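Local coordinates for protein hydroxymethyldihydropterin pyrophosphokinase-dihydropteroate synthase, putative (Plasmodium vivax, PDB 5Z79) that catalyses two successive steps of folate synthesis, pyrophosphorylation of hydroxymethyldihydropterin and condensation of the resulting diphosphate with 4-aminobenzoate to dihydropteroate, at residues P357-F365 with V401-L412. Sequence-based numbering, arbitrary orientation.
Sequences PVKAVERMF and VLKLFKEEWHKL
Val-361 and Val-401 interlock as knobs into holes where two helices pack on the outside of the TIM barrel of the dihydropteroate synthase part. Helices 357-369 and 394-418 follow the parallel strands 336-342 and 374-378, respectively. The axes of 357-365 and 401-412 cross at -57° and come within 9.3 Å. No hydrogen bond joins the segments, and the interface is held by apolar and aromatic packing.

The side chain of Val-361 sits among Val-401, Leu-404, Phe-405 and Glu-408. Val-361 CG2 lies beside its own backbone N, anti to the carbonyl carbon, and meets Leu-404 CD2 at 3.6 Å. In return, Val-401 fits among Pro-357, Ala-360, Val-361 and Met-364. Pro-357 CB touches Leu-404 CD2 at the start of helix 357-369, 3.9 Å away.

Met-364 makes a Met-aromatic contact with Phe-405. The chain is extended to SD and then bends at chi3 (70°), which lays the methyl CE over one face of the Phe-405 ring. Met-364 CE is 3.7 Å from the centroid of the Phe-405 ring in a CH-pi contact. SD approaches the ring obliquely and also touches Val-401 CG1. Met-364 and Phe-405 both reach Ile-451 of strand 450-454, and Met-364 also touches Leu-341, Ile-375 and Ile-377. This part of the contact therefore packs directly against the barrel sheet.

Phe-365, itself partly exposed, extends the aromatic cluster. Its ring is inclined at 43° to that of Phe-405, and Phe-405 CE1 lies over one face. The CB of Glu-408 meets the edge of the same ring. At the far end, Phe-365 CE1 approaches the edge of the Trp-409 indole, 3.9 Å from Trp-409 CE3.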
# COMPACT_ATOMS: atom_id res chain seq x y z
N PRO A 357 -6.09 -13.09 -37.36
CA PRO A 357 -7.27 -12.45 -36.75
C PRO A 357 -8.05 -13.33 -35.78
O PRO A 357 -8.50 -12.86 -34.75
CB PRO A 357 -8.13 -12.10 -37.96
CG PRO A 357 -7.15 -11.84 -39.05
CD PRO A 357 -6.02 -12.82 -38.81
N VAL A 358 -8.19 -14.61 -36.09
CA VAL A 358 -9.04 -15.49 -35.28
C VAL A 358 -8.47 -15.67 -33.85
O VAL A 358 -9.17 -15.55 -32.85
CB VAL A 358 -9.25 -16.86 -35.98
CG1 VAL A 358 -10.14 -17.76 -35.15
CG2 VAL A 358 -9.85 -16.64 -37.36
N LYS A 359 -7.18 -15.93 -33.78
CA LYS A 359 -6.49 -16.02 -32.54
C LYS A 359 -6.59 -14.68 -31.83
O LYS A 359 -6.97 -14.60 -30.66
CB LYS A 359 -5.05 -16.39 -32.80
CG LYS A 359 -4.94 -17.68 -33.57
CD LYS A 359 -3.54 -18.28 -33.60
CE LYS A 359 -3.61 -19.55 -34.42
NZ LYS A 359 -2.31 -20.29 -34.56
N ALA A 360 -6.27 -13.61 -32.53
CA ALA A 360 -6.29 -12.32 -31.88
C ALA A 360 -7.68 -11.95 -31.35
O ALA A 360 -7.80 -11.31 -30.31
CB ALA A 360 -5.78 -11.25 -32.81
N VAL A 361 -8.72 -12.37 -32.04
CA VAL A 361 -10.07 -12.14 -31.55
C VAL A 361 -10.47 -13.05 -30.40
O VAL A 361 -11.18 -12.61 -29.51
CB VAL A 361 -11.14 -12.27 -32.64
CG1 VAL A 361 -12.54 -12.24 -32.04
CG2 VAL A 361 -11.00 -11.13 -33.61
N GLU A 362 -10.03 -14.32 -30.41
CA GLU A 362 -10.18 -15.19 -29.23
C GLU A 362 -9.52 -14.53 -28.01
O GLU A 362 -10.11 -14.46 -26.95
CB GLU A 362 -9.61 -16.58 -29.47
CG GLU A 362 -10.38 -17.39 -30.50
CD GLU A 362 -9.65 -18.68 -30.94
OE1 GLU A 362 -8.53 -18.98 -30.44
OE2 GLU A 362 -10.21 -19.41 -31.80
N ARG A 363 -8.31 -14.01 -28.21
CA ARG A 363 -7.53 -13.38 -27.15
C ARG A 363 -8.23 -12.20 -26.49
O ARG A 363 -8.04 -11.94 -25.30
CB ARG A 363 -6.21 -12.92 -27.74
CG ARG A 363 -5.35 -12.13 -26.78
CD ARG A 363 -5.11 -12.90 -25.49
NE ARG A 363 -4.36 -12.15 -24.48
CZ ARG A 363 -4.24 -12.56 -23.22
NH1 ARG A 363 -4.82 -13.68 -22.81
NH2 ARG A 363 -3.55 -11.84 -22.35
N MET A 364 -9.00 -11.47 -27.29
CA MET A 364 -9.83 -10.38 -26.82
C MET A 364 -11.03 -10.87 -26.03
O MET A 364 -11.60 -10.15 -25.26
CB MET A 364 -10.36 -9.60 -28.03
CG MET A 364 -9.31 -8.76 -28.75
SD MET A 364 -9.92 -7.91 -30.24
CE MET A 364 -11.02 -6.66 -29.56
N PHE A 365 -11.45 -12.10 -26.26
CA PHE A 365 -12.54 -12.65 -25.49
C PHE A 365 -12.04 -13.21 -24.17
O PHE A 365 -12.66 -13.06 -23.13
CB PHE A 365 -13.25 -13.71 -26.28
CG PHE A 365 -14.30 -13.17 -27.16
CD1 PHE A 365 -15.46 -12.70 -26.61
CD2 PHE A 365 -14.11 -13.08 -28.53
CE1 PHE A 365 -16.44 -12.18 -27.42
CE2 PHE A 365 -15.07 -12.56 -29.34
CZ PHE A 365 -16.24 -12.12 -28.78
N VAL A 401 -9.06 -7.54 -37.67
CA VAL A 401 -9.30 -7.86 -36.27
C VAL A 401 -10.45 -7.07 -35.72
O VAL A 401 -11.40 -7.64 -35.20
CB VAL A 401 -8.10 -7.54 -35.37
CG1 VAL A 401 -8.37 -8.03 -33.96
CG2 VAL A 401 -6.82 -8.17 -35.89
N LEU A 402 -10.34 -5.75 -35.81
CA LEU A 402 -11.32 -4.89 -35.20
C LEU A 402 -12.70 -5.17 -35.74
O LEU A 402 -13.68 -5.09 -35.01
CB LEU A 402 -10.94 -3.44 -35.42
CG LEU A 402 -9.84 -2.86 -34.52
CD1 LEU A 402 -9.40 -1.47 -34.97
CD2 LEU A 402 -10.29 -2.79 -33.06
N LYS A 403 -12.76 -5.52 -37.02
CA LYS A 403 -14.00 -5.81 -37.74
C LYS A 403 -14.51 -7.19 -37.46
O LYS A 403 -15.70 -7.37 -37.32
CB LYS A 403 -13.78 -5.71 -39.24
CG LYS A 403 -13.80 -4.30 -39.77
CD LYS A 403 -13.64 -4.26 -41.26
CE LYS A 403 -14.18 -2.95 -41.79
NZ LYS A 403 -13.91 -2.80 -43.25
N LEU A 404 -13.62 -8.16 -37.39
CA LEU A 404 -14.01 -9.49 -36.93
C LEU A 404 -14.64 -9.44 -35.54
O LEU A 404 -15.70 -10.00 -35.31
CB LEU A 404 -12.82 -10.45 -36.92
CG LEU A 404 -13.08 -11.90 -36.53
CD1 LEU A 404 -14.23 -12.51 -37.29
CD2 LEU A 404 -11.81 -12.66 -36.78
N PHE A 405 -13.98 -8.74 -34.62
CA PHE A 405 -14.47 -8.69 -33.26
C PHE A 405 -15.85 -8.11 -33.18
O PHE A 405 -16.66 -8.54 -32.36
CB PHE A 405 -13.59 -7.82 -32.40
CG PHE A 405 -14.11 -7.66 -31.00
CD1 PHE A 405 -13.96 -8.68 -30.08
CD2 PHE A 405 -14.74 -6.50 -30.62
CE1 PHE A 405 -14.44 -8.56 -28.79
CE2 PHE A 405 -15.22 -6.36 -29.33
CZ PHE A 405 -15.07 -7.38 -28.41
N LYS A 406 -16.12 -7.11 -34.00
CA LYS A 406 -17.44 -6.50 -34.02
C LYS A 406 -18.48 -7.47 -34.58
O LYS A 406 -19.60 -7.60 -34.06
CB LYS A 406 -17.40 -5.24 -34.85
CG LYS A 406 -18.75 -4.61 -35.11
CD LYS A 406 -18.56 -3.43 -36.03
CE LYS A 406 -19.72 -2.47 -35.95
NZ LYS A 406 -20.11 -2.08 -37.32
N GLU A 407 -18.08 -8.13 -35.66
CA GLU A 407 -18.87 -9.16 -36.27
C GLU A 407 -19.14 -10.19 -35.18
O GLU A 407 -20.29 -10.51 -34.90
CB GLU A 407 -18.11 -9.72 -37.49
CG GLU A 407 -18.52 -11.09 -38.05
CD GLU A 407 -19.87 -11.09 -38.77
OE1 GLU A 407 -20.48 -10.00 -38.86
OE2 GLU A 407 -20.30 -12.19 -39.24
N GLU A 408 -18.12 -10.67 -34.49
CA GLU A 408 -18.37 -11.67 -33.45
C GLU A 408 -19.27 -11.20 -32.29
O GLU A 408 -20.23 -11.88 -31.94
CB GLU A 408 -17.04 -12.22 -32.92
CG GLU A 408 -16.37 -13.23 -33.85
CD GLU A 408 -17.05 -14.59 -33.84
OE1 GLU A 408 -17.94 -14.82 -32.99
OE2 GLU A 408 -16.71 -15.46 -34.68
N TRP A 409 -18.99 -10.03 -31.72
CA TRP A 409 -19.80 -9.54 -30.61
C TRP A 409 -21.24 -9.41 -30.98
O TRP A 409 -22.10 -9.50 -30.14
CB TRP A 409 -19.32 -8.17 -30.16
CG TRP A 409 -19.98 -7.77 -28.90
CD1 TRP A 409 -21.08 -6.99 -28.76
CD2 TRP A 409 -19.60 -8.17 -27.59
NE1 TRP A 409 -21.40 -6.85 -27.43
CE2 TRP A 409 -20.50 -7.58 -26.69
CE3 TRP A 409 -18.56 -8.97 -27.08
CZ2 TRP A 409 -20.41 -7.76 -25.33
CZ3 TRP A 409 -18.47 -9.14 -25.73
CH2 TRP A 409 -19.39 -8.55 -24.87
N HIS A 410 -21.52 -9.13 -32.23
CA HIS A 410 -22.89 -8.93 -32.65
C HIS A 410 -23.63 -10.28 -32.75
O HIS A 410 -24.86 -10.34 -32.53
CB HIS A 410 -22.90 -8.15 -33.99
CG HIS A 410 -24.25 -7.99 -34.60
ND1 HIS A 410 -25.09 -6.95 -34.28
CD2 HIS A 410 -24.89 -8.73 -35.55
CE1 HIS A 410 -26.20 -7.06 -34.99
NE2 HIS A 410 -26.11 -8.13 -35.76
N LYS A 411 -22.90 -11.34 -33.06
CA LYS A 411 -23.44 -12.70 -33.02
C LYS A 411 -23.82 -13.13 -31.59
O LYS A 411 -24.80 -13.83 -31.37
CB LYS A 411 -22.43 -13.71 -33.56
CG LYS A 411 -22.31 -13.79 -35.06
CD LYS A 411 -21.11 -14.68 -35.37
CE LYS A 411 -20.99 -15.00 -36.84
NZ LYS A 411 -19.59 -15.43 -37.11
N LEU A 412 -23.00 -12.74 -30.62
CA LEU A 412 -23.32 -12.90 -29.22
C LEU A 412 -24.67 -12.27 -28.90
O LEU A 412 -25.61 -12.97 -28.53
CB LEU A 412 -22.20 -12.29 -28.39
CG LEU A 412 -22.13 -12.44 -26.88
CD1 LEU A 412 -22.37 -13.86 -26.40
CD2 LEU A 412 -20.77 -11.97 -26.42